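Local coordinates for protein HTPA Reductase (Selaginella moellendorffii, PDB 5U5N) that probably catalyses the NADH- or NADPH-dependent reduction of 4-hydroxy-tetrahydrodipicolinate to tetrahydrodipicolinate on the way to lysine, at residues V32-T37 against D54-S59; N10-K15 against K44-G49; P6-D11 against V75-Y80. All blocks are in the same frame, centred on the assembly; numbering follows the deposited sequence. Where two conformers were deposited one is given.

Overall arrangement
The three contacts cluster in the N-terminal Rossmann-type domain, their centres 9 to 11 Å apart, and each reaches the same bound NAD. Contact 3 pairs strand 7-10 with strand 76-79 in the parallel sheet, and contact 2 begins where that first strand runs into the loop before helix 15-27; the two share Asn-10 and Asp-11. Contact 1, whose residues fall between the two segments of contact 3 along the chain, pairs strands 34-37 and 51-57, and strand 44-48 of contact 2 flanks strand 51-57 in the same small sheet. Residues 10-15, 32-37 and 54-59 gather round the adenosine and pyrophosphate of the cofactor, while residues 75-80 touch its nicotinamide half.

Contact 1: residues V32-T37 against D54-S59; sequences VPLSLT and DVREVS. With NAD (nicotinamide-adenine-dinucleotide), chain C.
Thr-37 and Arg-56 mark two different faces of a short parallel strand pair, and most of the contact is built round them. The strands 34-37 and 54-57 run 36° apart, and four backbone hydrogen bonds zip them together, from Asp-54 N on Pro-33 O to Thr-37 N on Arg-56 O (3.0 Å). On one face Thr-37 crosses Val-55 at about a right angle, its CB 3.6 Å from Val-55 CG1. The torsion of Thr-37 (chi1 -172°) sets CG2 against Arg-56 O and Val-55 CG1 and turns OG1 back to Asp-11 OD2, with which it is hydrogen-bonded. Threonine suits this place because its methyl branch packs and its hydroxyl branch bonds. Past the last of the backbone bonds, Thr-37 O lies 3.2 Å from Val-58 CB. Val-58 in turn sets CG2 3.8 Å from N6A of the NAD adenine, and Leu-36 O comes within 3.2 Å of C2A of the same base.

On the other face, Arg-56 is bent at both chi2 and chi3 (-79° at the latter), which folds its guanidinium back along its own strand. NH1 thereby meets Leu-34 CD2 obliquely at 3.4 Å and forms a long salt bridge to Asp-54 OD2 at 3.5 Å. Leu-34 and Asp-54 lie side by side, and Leu-34 CD2 touches both the carboxylate and the guanidinium. Glu-60 and Glu-67 give the arginine further carboxylate partners, which suits a long cation on this face.

Leu-34 and Arg-56 pack on helix 61-71, which covers their face. Val-55 on the other face meets Cys-12 and strand 44-48. Ser-35 OG is hydrogen-bonded to Val-9 O and Cys-12 N, and Leu-36 N donates to Asn-10 OD1, tying strand 34-37 to strand 7-10 and the loop after it.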
loop_
_atom_site.group_PDB
_atom_site.type_symbol
_atom_site.label_atom_id
_atom_site.label_comp_id
_atom_site.label_asym_id
_atom_site.label_seq_id
_atom_site.Cartn_x
_atom_site.Cartn_y
_atom_site.Cartn_z
ATOM N N VAL A 32 -31.809 18.442 0.052
ATOM C CA VAL A 32 -33.174 18.665 0.526
ATOM C C VAL A 32 -33.110 19.899 1.436
ATOM O O VAL A 32 -32.273 19.945 2.325
ATOM C CB VAL A 32 -33.678 17.412 1.273
ATOM C CG1 VAL A 32 -35.005 17.690 1.955
ATOM C CG2 VAL A 32 -33.829 16.251 0.310
ATOM N N PRO A 33 -33.962 20.935 1.204
ATOM C CA PRO A 33 -33.816 22.160 1.984
ATOM C C PRO A 33 -34.513 22.096 3.358
ATOM O O PRO A 33 -35.134 23.081 3.801
ATOM C CB PRO A 33 -34.466 23.194 1.077
ATOM C CG PRO A 33 -35.602 22.446 0.489
ATOM C CD PRO A 33 -35.082 21.054 0.249
ATOM N N LEU A 34 -34.383 20.954 4.030
ATOM C CA LEU A 34 -34.780 20.767 5.429
ATOM C C LEU A 34 -33.700 20.012 6.152
ATOM O O LEU A 34 -33.071 19.153 5.581
ATOM C CB LEU A 34 -36.093 20.000 5.521
ATOM C CG LEU A 34 -37.318 20.776 5.057
ATOM C CD1 LEU A 34 -38.397 19.862 4.561
ATOM C CD2 LEU A 34 -37.857 21.610 6.181
ATOM N N SER A 35 -33.463 20.376 7.398
ATOM C CA SER A 35 -32.495 19.732 8.256
ATOM C C SER A 35 -33.037 19.690 9.682
ATOM O O SER A 35 -33.966 20.438 10.038
ATOM C CB SER A 35 -31.174 20.503 8.196
ATOM O OG SER A 35 -30.126 19.797 8.864
ATOM N N LEU A 36 -32.488 18.787 10.482
ATOM C CA LEU A 36 -32.862 18.624 11.882
ATOM C C LEU A 36 -31.640 18.972 12.699
ATOM O O LEU A 36 -30.515 18.527 12.375
ATOM C CB LEU A 36 -33.330 17.197 12.133
ATOM C CG LEU A 36 -34.701 16.913 11.530
ATOM C CD1 LEU A 36 -35.011 15.442 11.481
ATOM C CD2 LEU A 36 -35.800 17.609 12.337
ATOM N N THR A 37 -31.828 19.820 13.702
ATOM C CA THR A 37 -30.746 20.245 14.580
ATOM C C THR A 37 -31.054 19.683 15.958
ATOM O O THR A 37 -32.108 19.056 16.158
ATOM C CB THR A 37 -30.505 21.783 14.546
ATOM O OG1 THR A 37 -29.314 22.102 15.273
ATOM C CG2 THR A 37 -31.689 22.586 15.114
ATOM N N ASP A 54 -34.057 25.147 5.565
ATOM C CA ASP A 54 -34.929 25.327 6.722
ATOM C C ASP A 54 -34.510 24.335 7.825
ATOM O O ASP A 54 -34.802 23.151 7.750
ATOM C CB ASP A 54 -36.360 25.064 6.252
ATOM C CG ASP A 54 -37.410 25.426 7.261
ATOM O OD1 ASP A 54 -37.095 25.984 8.331
ATOM O OD2 ASP A 54 -38.604 25.163 6.963
ATOM N N VAL A 55 -33.793 24.828 8.830
ATOM C CA VAL A 55 -33.324 24.000 9.930
ATOM C C VAL A 55 -34.422 23.973 11.040
ATOM O O VAL A 55 -34.851 25.019 11.541
ATOM C CB VAL A 55 -31.975 24.519 10.450
ATOM C CG1 VAL A 55 -31.499 23.694 11.635
ATOM C CG2 VAL A 55 -30.940 24.510 9.308
ATOM N N ARG A 56 -34.867 22.769 11.386
ATOM C CA ARG A 56 -36.007 22.575 12.246
ATOM C C ARG A 56 -35.521 21.877 13.506
ATOM O O ARG A 56 -34.531 21.142 13.489
ATOM C CB ARG A 56 -37.069 21.740 11.533
ATOM C CG ARG A 56 -37.484 22.290 10.167
ATOM C CD ARG A 56 -38.525 23.405 10.281
ATOM N NE ARG A 56 -39.874 22.851 10.505
ATOM C CZ ARG A 56 -40.695 22.383 9.551
ATOM N NH1 ARG A 56 -40.377 22.431 8.254
ATOM N NH2 ARG A 56 -41.857 21.850 9.897
ATOM N N GLU A 57 -36.237 22.116 14.596
ATOM C CA GLU A 57 -35.919 21.532 15.891
ATOM C C GLU A 57 -36.211 20.049 15.835
ATOM O O GLU A 57 -37.104 19.607 15.124
ATOM C CB GLU A 57 -36.731 22.203 17.016
ATOM C CG GLU A 57 -36.430 23.692 17.190
ATOM C CD GLU A 57 -37.258 24.372 18.272
ATOM O OE1 GLU A 57 -37.908 23.675 19.096
ATOM O OE2 GLU A 57 -37.260 25.628 18.320
ATOM N N VAL A 58 -35.440 19.275 16.587
ATOM C CA VAL A 58 -35.599 17.822 16.557
ATOM C C VAL A 58 -36.947 17.358 17.132
ATOM O O VAL A 58 -37.427 16.297 16.772
ATOM C CB VAL A 58 -34.422 17.075 17.226
ATOM C CG1 VAL A 58 -34.423 17.233 18.747
ATOM C CG2 VAL A 58 -34.431 15.614 16.788
ATOM N N SER A 59 -37.563 18.164 17.988
ATOM C CA SER A 59 -38.929 17.883 18.460
ATOM C C SER A 59 -39.954 17.795 17.327
ATOM O O SER A 59 -40.954 17.088 17.464
ATOM C CB SER A 59 -39.376 18.938 19.464
ATOM O OG SER A 59 -39.125 20.223 18.952
HETATM P PA NAD C . -20.782 19.560 16.039
HETATM O O1A NAD C . -20.838 19.629 17.555
HETATM O O2A NAD C . -20.117 20.650 15.222
HETATM O O5B NAD C . -22.249 19.390 15.443
HETATM C C5B NAD C . -23.100 18.314 15.788
HETATM C C4B NAD C . -24.520 18.843 15.634
HETATM O O4B NAD C . -25.487 17.817 15.852
HETATM C C3B NAD C . -24.844 19.982 16.601
HETATM O O3B NAD C . -24.932 21.216 15.866
HETATM C C2B NAD C . -26.142 19.549 17.302
HETATM O O2B NAD C . -27.044 20.656 17.526
HETATM C C1B NAD C . -26.668 18.434 16.376
HETATM N N9A NAD C . -27.564 17.396 16.954
HETATM C C8A NAD C . -27.487 16.835 18.179
HETATM N N7A NAD C . -28.471 15.922 18.348
HETATM C C5A NAD C . -29.192 15.874 17.214
HETATM C C6A NAD C . -30.378 15.134 16.732
HETATM N N6A NAD C . -30.994 14.224 17.517
HETATM N N1A NAD C . -30.828 15.375 15.481
HETATM C C2A NAD C . -30.237 16.284 14.675
HETATM N N3A NAD C . -29.155 17.004 15.058
HETATM C C4A NAD C . -28.593 16.844 16.292
HETATM O O3 NAD C . -20.164 18.111 15.678
HETATM P PN NAD C . -19.229 17.822 14.384
HETATM O O1N NAD C . -17.934 18.558 14.646
HETATM O O2N NAD C . -20.016 18.104 13.118
HETATM O O5D NAD C . -19.096 16.219 14.516
HETATM C C5D NAD C . -20.272 15.419 14.476
HETATM C C4D NAD C . -19.993 13.939 14.704
HETATM O O4D NAD C . -19.338 13.403 13.549
HETATM C C3D NAD C . -19.088 13.648 15.910
HETATM O O3D NAD C . -19.551 12.503 16.648
HETATM C C2D NAD C . -17.736 13.363 15.284
HETATM O O2D NAD C . -16.942 12.439 16.031
HETATM C C1D NAD C . -18.134 12.735 13.956
HETATM N N1N NAD C . -17.098 12.750 12.901
HETATM C C2N NAD C . -16.958 11.611 12.198
HETATM C C3N NAD C . -16.031 11.487 11.167
HETATM C C7N NAD C . -15.892 10.180 10.408
HETATM O O7N NAD C . -14.818 9.921 9.889
HETATM N N7N NAD C . -16.904 9.303 10.303
HETATM C C4N NAD C . -15.230 12.593 10.877
HETATM C C5N NAD C . -15.377 13.769 11.608
HETATM C C6N NAD C . -16.328 13.827 12.627
#

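Contact 2: residues N10-K15 against K44-G49; sequences NDCTGK and KRVVIG. With NAD (nicotinamide-adenine-dinucleotide), chain C.
A chi1 of 67° tucks OG1 of Thr-13 between its own backbone N and carbonyl carbon and sends the methyl CG2 across to Val-46, whose CG1, anti to its carbonyl carbon (chi1 -59°), meets it 4.0 Å away at about a right angle. Cys-12 SG lies against Val-46 CG2 as well, though the cysteine has two conformers and that touch is doubtful. A small threonine suits the spot, since its methyl packs while its hydroxyl turns to Asp-11: OG1 gives a 2.6 Å hydrogen bond to Asp-11 OD1. Thr-13 N reaches that same oxygen from the same face of the carboxylate, 2.9 Å off, which makes an Asx turn inside the type I turn Asp-11 to Gly-14. This is the nucleotide-binding loop of a Rossmann fold, joining strand 7-10 to helix 15-27. Gly-14, the N-cap, lets its CA come 3.2 Å from O5B of NAD, and Lys-15 N donates to O2A of the pyrophosphate. With an alanine here in place of Asp-11, the adenosine ribose hydroxyl O3B of NAD, bonded at 2.9 Å to OD2, and both Thr-13 donors would probably lose their acceptor. Ile-48 CD1 approaches Cys-12 O loosely, at 4.4 Å, and the side chain packs on helix 15-27.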
loop_
_atom_site.group_PDB
_atom_site.type_symbol
_atom_site.label_atom_id
_atom_site.label_comp_id
_atom_site.label_asym_id
_atom_site.label_seq_id
_atom_site.Cartn_x
_atom_site.Cartn_y
_atom_site.Cartn_z
ATOM N N ASN A 10 -28.498 15.971 8.370
ATOM C CA ASN A 10 -28.741 16.277 9.777
ATOM C C ASN A 10 -27.421 16.143 10.506
ATOM O O ASN A 10 -26.907 15.025 10.606
ATOM C CB ASN A 10 -29.777 15.303 10.340
ATOM C CG ASN A 10 -31.043 15.291 9.509
ATOM O OD1 ASN A 10 -31.407 16.305 8.930
ATOM N ND2 ASN A 10 -31.731 14.183 9.469
ATOM N N ASP A 11 -26.801 17.216 10.998
ATOM C CA ASP A 11 -27.297 18.574 11.164
ATOM C C ASP A 11 -26.451 19.452 10.268
ATOM O O ASP A 11 -25.252 19.514 10.459
ATOM C CB ASP A 11 -27.067 18.939 12.648
ATOM C CG ASP A 11 -27.454 20.370 13.018
ATOM O OD1 ASP A 11 -27.917 21.175 12.177
ATOM O OD2 ASP A 11 -27.284 20.708 14.219
ATOM N N CYS A 12 -27.058 20.153 9.315
ATOM C CA CYS A 12 -26.264 21.010 8.434
ATOM C C CYS A 12 -25.628 22.229 9.133
ATOM O O CYS A 12 -24.800 22.901 8.512
ATOM C CB CYS A 12 -27.060 21.418 7.196
ATOM S SG CYS A 12 -28.314 22.654 7.518
ATOM N N THR A 13 -25.991 22.500 10.401
ATOM C CA THR A 13 -25.356 23.553 11.199
ATOM C C THR A 13 -24.189 23.096 12.033
ATOM O O THR A 13 -23.459 23.922 12.536
ATOM C CB THR A 13 -26.373 24.217 12.188
ATOM O OG1 THR A 13 -26.793 23.279 13.191
ATOM C CG2 THR A 13 -27.567 24.711 11.441
ATOM N N GLY A 14 -24.041 21.794 12.238
ATOM C CA GLY A 14 -22.818 21.253 12.849
ATOM C C GLY A 14 -21.612 21.411 11.925
ATOM O O GLY A 14 -21.778 21.725 10.754
ATOM N N LYS A 15 -20.407 21.218 12.436
ATOM C CA LYS A 15 -19.204 21.534 11.639
ATOM C C LYS A 15 -19.013 20.593 10.462
ATOM O O LYS A 15 -18.809 21.052 9.358
ATOM C CB LYS A 15 -17.944 21.539 12.491
ATOM C CG LYS A 15 -18.053 22.364 13.742
ATOM C CD LYS A 15 -16.888 23.288 13.930
ATOM C CE LYS A 15 -16.823 23.675 15.385
ATOM N NZ LYS A 15 -16.104 22.610 16.149
ATOM N N LYS A 44 -34.015 27.768 12.229
ATOM C CA LYS A 44 -33.344 28.831 11.477
ATOM C C LYS A 44 -33.237 28.489 9.986
ATOM O O LYS A 44 -33.499 27.365 9.589
ATOM C CB LYS A 44 -31.933 29.080 12.044
ATOM C CG LYS A 44 -31.099 27.803 12.233
ATOM C CD LYS A 44 -29.795 28.101 12.916
ATOM C CE LYS A 44 -29.941 28.404 14.404
ATOM N NZ LYS A 44 -30.151 27.180 15.233
ATOM N N ARG A 45 -32.842 29.480 9.196
ATOM C CA ARG A 45 -32.616 29.347 7.764
ATOM C C ARG A 45 -31.127 29.550 7.545
ATOM O O ARG A 45 -30.595 30.602 7.882
ATOM C CB ARG A 45 -33.375 30.424 6.954
ATOM C CG ARG A 45 -34.818 30.141 6.564
ATOM C CD ARG A 45 -35.550 31.434 6.153
ATOM N NE ARG A 45 -35.722 32.383 7.289
ATOM C CZ ARG A 45 -36.131 33.644 7.211
ATOM N NH1 ARG A 45 -36.467 34.196 6.041
ATOM N NH2 ARG A 45 -36.230 34.371 8.331
ATOM N N VAL A 46 -30.459 28.547 6.977
ATOM C CA VAL A 46 -29.033 28.672 6.627
ATOM C C VAL A 46 -28.855 28.575 5.118
ATOM O O VAL A 46 -29.659 27.932 4.435
ATOM C CB VAL A 46 -28.157 27.619 7.335
ATOM C CG1 VAL A 46 -28.279 27.730 8.844
ATOM C CG2 VAL A 46 -28.486 26.199 6.922
ATOM N N VAL A 47 -27.794 29.198 4.598
ATOM C CA VAL A 47 -27.461 29.097 3.175
ATOM C C VAL A 47 -26.316 28.096 2.982
ATOM O O VAL A 47 -25.252 28.288 3.530
ATOM C CB VAL A 47 -27.059 30.459 2.571
ATOM C CG1 VAL A 47 -27.111 30.373 1.050
ATOM C CG2 VAL A 47 -27.974 31.577 3.067
ATOM N N ILE A 48 -26.566 27.025 2.232
ATOM C CA ILE A 48 -25.532 26.040 1.833
ATOM C C ILE A 48 -25.343 26.178 0.329
ATOM O O ILE A 48 -26.196 25.772 -0.444
ATOM C CB ILE A 48 -25.928 24.577 2.167
ATOM C CG1 ILE A 48 -26.166 24.370 3.677
ATOM C CG2 ILE A 48 -24.873 23.557 1.676
ATOM C CD1 ILE A 48 -25.062 24.909 4.563
ATOM N N GLY A 49 -24.220 26.756 -0.085
ATOM C CA GLY A 49 -24.042 27.144 -1.485
ATOM C C GLY A 49 -25.047 28.235 -1.802
ATOM O O GLY A 49 -25.060 29.266 -1.125
HETATM P PA NAD C . -20.782 19.560 16.039
HETATM O O1A NAD C . -20.838 19.629 17.555
HETATM O O2A NAD C . -20.117 20.650 15.222
HETATM O O5B NAD C . -22.249 19.390 15.443
HETATM C C5B NAD C . -23.100 18.314 15.788
HETATM C C4B NAD C . -24.520 18.843 15.634
HETATM O O4B NAD C . -25.487 17.817 15.852
HETATM C C3B NAD C . -24.844 19.982 16.601
HETATM O O3B NAD C . -24.932 21.216 15.866
HETATM C C2B NAD C . -26.142 19.549 17.302
HETATM O O2B NAD C . -27.044 20.656 17.526
HETATM C C1B NAD C . -26.668 18.434 16.376
HETATM N N9A NAD C . -27.564 17.396 16.954
HETATM C C8A NAD C . -27.487 16.835 18.179
HETATM N N7A NAD C . -28.471 15.922 18.348
HETATM C C5A NAD C . -29.192 15.874 17.214
HETATM C C6A NAD C . -30.378 15.134 16.732
HETATM N N6A NAD C . -30.994 14.224 17.517
HETATM N N1A NAD C . -30.828 15.375 15.481
HETATM C C2A NAD C . -30.237 16.284 14.675
HETATM N N3A NAD C . -29.155 17.004 15.058
HETATM C C4A NAD C . -28.593 16.844 16.292
HETATM O O3 NAD C . -20.164 18.111 15.678
HETATM P PN NAD C . -19.229 17.822 14.384
HETATM O O1N NAD C . -17.934 18.558 14.646
HETATM O O2N NAD C . -20.016 18.104 13.118
HETATM O O5D NAD C . -19.096 16.219 14.516
HETATM C C5D NAD C . -20.272 15.419 14.476
HETATM C C4D NAD C . -19.993 13.939 14.704
HETATM O O4D NAD C . -19.338 13.403 13.549
HETATM C C3D NAD C . -19.088 13.648 15.910
HETATM O O3D NAD C . -19.551 12.503 16.648
HETATM C C2D NAD C . -17.736 13.363 15.284
HETATM O O2D NAD C . -16.942 12.439 16.031
HETATM C C1D NAD C . -18.134 12.735 13.956
HETATM N N1N NAD C . -17.098 12.750 12.901
HETATM C C2N NAD C . -16.958 11.611 12.198
HETATM C C3N NAD C . -16.031 11.487 11.167
HETATM C C7N NAD C . -15.892 10.180 10.408
HETATM O O7N NAD C . -14.818 9.921 9.889
HETATM N N7N NAD C . -16.904 9.303 10.303
HETATM C C4N NAD C . -15.230 12.593 10.877
HETATM C C5N NAD C . -15.377 13.769 11.608
HETATM C C6N NAD C . -16.328 13.827 12.627
#

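Contact 3: residues P6-D11 against V75-Y80; sequences PVMVND and VIVVDY. With NAD (nicotinamide-adenine-dinucleotide), chain C.
Val-75 pushes its CG2 into the notch between Pro-6 O, 3.7 Å away, and Met-8 CB, 3.9 Å away. The ring of Pro-6 lies against the Val-75 backbone. The strands, parallel and 22° apart, are joined by backbone hydrogen bonds from Ile-76 N on Pro-6 O onward. On one face Val-78 sits loosely opposite the dip between Val-7 and Val-9, its CG2 4.5 Å from Val-7 CB and its CB 4.3 Å from Val-9 CG2. Compact branched residues leave room for helices 15-27 and 241-259. On the other face Asn-10 leans obliquely over Val-77, its ND2 3.6 Å from Val-77 CG1, while its OD1 accepts from Leu-36 N. Met-8, CG anti to the backbone N (chi1 178°) and extended beyond, runs out to helix 61-71.

The peptide before Asp-11 is cis, turning Asn-10 O and Asp-11 N the same way: the first accepts from Tyr-80 N (2.8 Å) and the second donates to Tyr-80 O (3.3 Å). Tyr-80 meets NAD O4D with the edge of its ring, in plane, and its OH bonds Thr-247. Apolar packing gives way at the carboxyl ends to polar groups, as is usual at the cofactor end of a Rossmann sheet.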
loop_
_atom_site.group_PDB
_atom_site.type_symbol
_atom_site.label_atom_id
_atom_site.label_comp_id
_atom_site.label_asym_id
_atom_site.label_seq_id
_atom_site.Cartn_x
_atom_site.Cartn_y
_atom_site.Cartn_z
ATOM N N PRO A 6 -31.672 12.464 -3.712
ATOM C CA PRO A 6 -31.417 13.685 -2.948
ATOM C C PRO A 6 -31.005 13.372 -1.502
ATOM O O PRO A 6 -31.313 12.315 -0.999
ATOM C CB PRO A 6 -32.771 14.395 -2.994
ATOM C CG PRO A 6 -33.758 13.296 -3.032
ATOM C CD PRO A 6 -33.120 12.229 -3.878
ATOM N N VAL A 7 -30.267 14.269 -0.869
ATOM C CA VAL A 7 -29.768 14.011 0.473
ATOM C C VAL A 7 -30.274 15.049 1.490
ATOM O O VAL A 7 -30.312 16.240 1.201
ATOM C CB VAL A 7 -28.223 13.932 0.576
ATOM C CG1 VAL A 7 -27.738 12.748 -0.197
ATOM C CG2 VAL A 7 -27.513 15.180 0.087
ATOM N N MET A 8 -30.596 14.560 2.692
ATOM C CA MET A 8 -30.940 15.410 3.822
ATOM C C MET A 8 -29.796 15.260 4.774
ATOM O O MET A 8 -29.518 14.156 5.244
ATOM C CB MET A 8 -32.259 14.954 4.454
ATOM C CG MET A 8 -32.718 15.738 5.691
ATOM S SD MET A 8 -34.134 14.909 6.436
ATOM C CE MET A 8 -34.790 16.186 7.536
ATOM N N VAL A 9 -29.128 16.366 5.073
ATOM C CA VAL A 9 -28.015 16.360 6.024
ATOM C C VAL A 9 -28.481 16.872 7.371
ATOM O O VAL A 9 -28.816 18.040 7.483
ATOM C CB VAL A 9 -26.833 17.224 5.515
ATOM C CG1 VAL A 9 -25.690 17.194 6.489
ATOM C CG2 VAL A 9 -26.407 16.775 4.125
ATOM N N ASN A 10 -28.498 15.971 8.370
ATOM C CA ASN A 10 -28.741 16.277 9.777
ATOM C C ASN A 10 -27.421 16.143 10.506
ATOM O O ASN A 10 -26.907 15.025 10.606
ATOM C CB ASN A 10 -29.777 15.303 10.340
ATOM C CG ASN A 10 -31.043 15.291 9.509
ATOM O OD1 ASN A 10 -31.407 16.305 8.930
ATOM N ND2 ASN A 10 -31.731 14.183 9.469
ATOM N N ASP A 11 -26.801 17.216 10.998
ATOM C CA ASP A 11 -27.297 18.574 11.164
ATOM C C ASP A 11 -26.451 19.452 10.268
ATOM O O ASP A 11 -25.252 19.514 10.459
ATOM C CB ASP A 11 -27.067 18.939 12.648
ATOM C CG ASP A 11 -27.454 20.370 13.018
ATOM O OD1 ASP A 11 -27.917 21.175 12.177
ATOM O OD2 ASP A 11 -27.284 20.708 14.219
ATOM N N VAL A 75 -35.142 10.235 -0.835
ATOM C CA VAL A 75 -34.157 10.845 0.025
ATOM C C VAL A 75 -33.311 9.805 0.764
ATOM O O VAL A 75 -33.814 8.750 1.155
ATOM C CB VAL A 75 -34.798 11.796 1.058
ATOM C CG1 VAL A 75 -35.653 11.027 2.042
ATOM C CG2 VAL A 75 -33.727 12.610 1.771
ATOM N N ILE A 76 -32.029 10.129 0.913
ATOM C CA ILE A 76 -31.116 9.421 1.776
ATOM C C ILE A 76 -30.706 10.411 2.815
ATOM O O ILE A 76 -30.346 11.525 2.478
ATOM C CB ILE A 76 -29.851 8.962 0.981
ATOM C CG1 ILE A 76 -30.238 7.833 0.042
ATOM C CG2 ILE A 76 -28.740 8.536 1.943
ATOM C CD1 ILE A 76 -29.174 7.429 -0.949
ATOM N N VAL A 77 -30.712 9.997 4.059
ATOM C CA VAL A 77 -30.310 10.852 5.164
ATOM C C VAL A 77 -28.821 10.656 5.460
ATOM O O VAL A 77 -28.343 9.539 5.487
ATOM C CB VAL A 77 -31.124 10.550 6.422
ATOM C CG1 VAL A 77 -30.617 11.362 7.601
ATOM C CG2 VAL A 77 -32.611 10.813 6.182
ATOM N N VAL A 78 -28.115 11.762 5.667
ATOM C CA VAL A 78 -26.765 11.767 6.167
ATOM C C VAL A 78 -26.774 12.323 7.581
ATOM O O VAL A 78 -27.210 13.482 7.774
ATOM C CB VAL A 78 -25.905 12.671 5.294
ATOM C CG1 VAL A 78 -24.522 12.808 5.885
ATOM C CG2 VAL A 78 -25.808 12.080 3.880
ATOM N N ASP A 79 -26.345 11.504 8.556
ATOM C CA ASP A 79 -26.328 11.849 9.963
ATOM C C ASP A 79 -24.912 12.125 10.471
ATOM O O ASP A 79 -24.102 11.202 10.578
ATOM C CB ASP A 79 -26.982 10.733 10.778
ATOM C CG ASP A 79 -27.306 11.144 12.200
ATOM O OD1 ASP A 79 -26.368 11.275 12.991
ATOM O OD2 ASP A 79 -28.526 11.345 12.545
ATOM N N TYR A 80 -24.629 13.409 10.731
ATOM C CA TYR A 80 -23.510 13.870 11.533
ATOM C C TYR A 80 -24.061 14.756 12.653
ATOM O O TYR A 80 -24.167 15.994 12.515
ATOM C CB TYR A 80 -22.508 14.669 10.713
ATOM C CG TYR A 80 -21.615 13.825 9.854
ATOM C CD1 TYR A 80 -20.419 13.308 10.356
ATOM C CD2 TYR A 80 -21.940 13.565 8.524
ATOM C CE1 TYR A 80 -19.553 12.545 9.561
ATOM C CE2 TYR A 80 -21.086 12.800 7.713
ATOM C CZ TYR A 80 -19.896 12.291 8.236
ATOM O OH TYR A 80 -19.067 11.524 7.417
HETATM P PA NAD C . -20.782 19.560 16.039
HETATM O O1A NAD C . -20.838 19.629 17.555
HETATM O O2A NAD C . -20.117 20.650 15.222
HETATM O O5B NAD C . -22.249 19.390 15.443
HETATM C C5B NAD C . -23.100 18.314 15.788
HETATM C C4B NAD C . -24.520 18.843 15.634
HETATM O O4B NAD C . -25.487 17.817 15.852
HETATM C C3B NAD C . -24.844 19.982 16.601
HETATM O O3B NAD C . -24.932 21.216 15.866
HETATM C C2B NAD C . -26.142 19.549 17.302
HETATM O O2B NAD C . -27.044 20.656 17.526
HETATM C C1B NAD C . -26.668 18.434 16.376
HETATM N N9A NAD C . -27.564 17.396 16.954
HETATM C C8A NAD C . -27.487 16.835 18.179
HETATM N N7A NAD C . -28.471 15.922 18.348
HETATM C C5A NAD C . -29.192 15.874 17.214
HETATM C C6A NAD C . -30.378 15.134 16.732
HETATM N N6A NAD C . -30.994 14.224 17.517
HETATM N N1A NAD C . -30.828 15.375 15.481
HETATM C C2A NAD C . -30.237 16.284 14.675
HETATM N N3A NAD C . -29.155 17.004 15.058
HETATM C C4A NAD C . -28.593 16.844 16.292
HETATM O O3 NAD C . -20.164 18.111 15.678
HETATM P PN NAD C . -19.229 17.822 14.384
HETATM O O1N NAD C . -17.934 18.558 14.646
HETATM O O2N NAD C . -20.016 18.104 13.118
HETATM O O5D NAD C . -19.096 16.219 14.516
HETATM C C5D NAD C . -20.272 15.419 14.476
HETATM C C4D NAD C . -19.993 13.939 14.704
HETATM O O4D NAD C . -19.338 13.403 13.549
HETATM C C3D NAD C . -19.088 13.648 15.910
HETATM O O3D NAD C . -19.551 12.503 16.648
HETATM C C2D NAD C . -17.736 13.363 15.284
HETATM O O2D NAD C . -16.942 12.439 16.031
HETATM C C1D NAD C . -18.134 12.735 13.956
HETATM N N1N NAD C . -17.098 12.750 12.901
HETATM C C2N NAD C . -16.958 11.611 12.198
HETATM C C3N NAD C . -16.031 11.487 11.167
HETATM C C7N NAD C . -15.892 10.180 10.408
HETATM O O7N NAD C . -14.818 9.921 9.889
HETATM N N7N NAD C . -16.904 9.303 10.303
HETATM C C4N NAD C . -15.230 12.593 10.877
HETATM C C5N NAD C . -15.377 13.769 11.608
HETATM C C6N NAD C . -16.328 13.827 12.627
#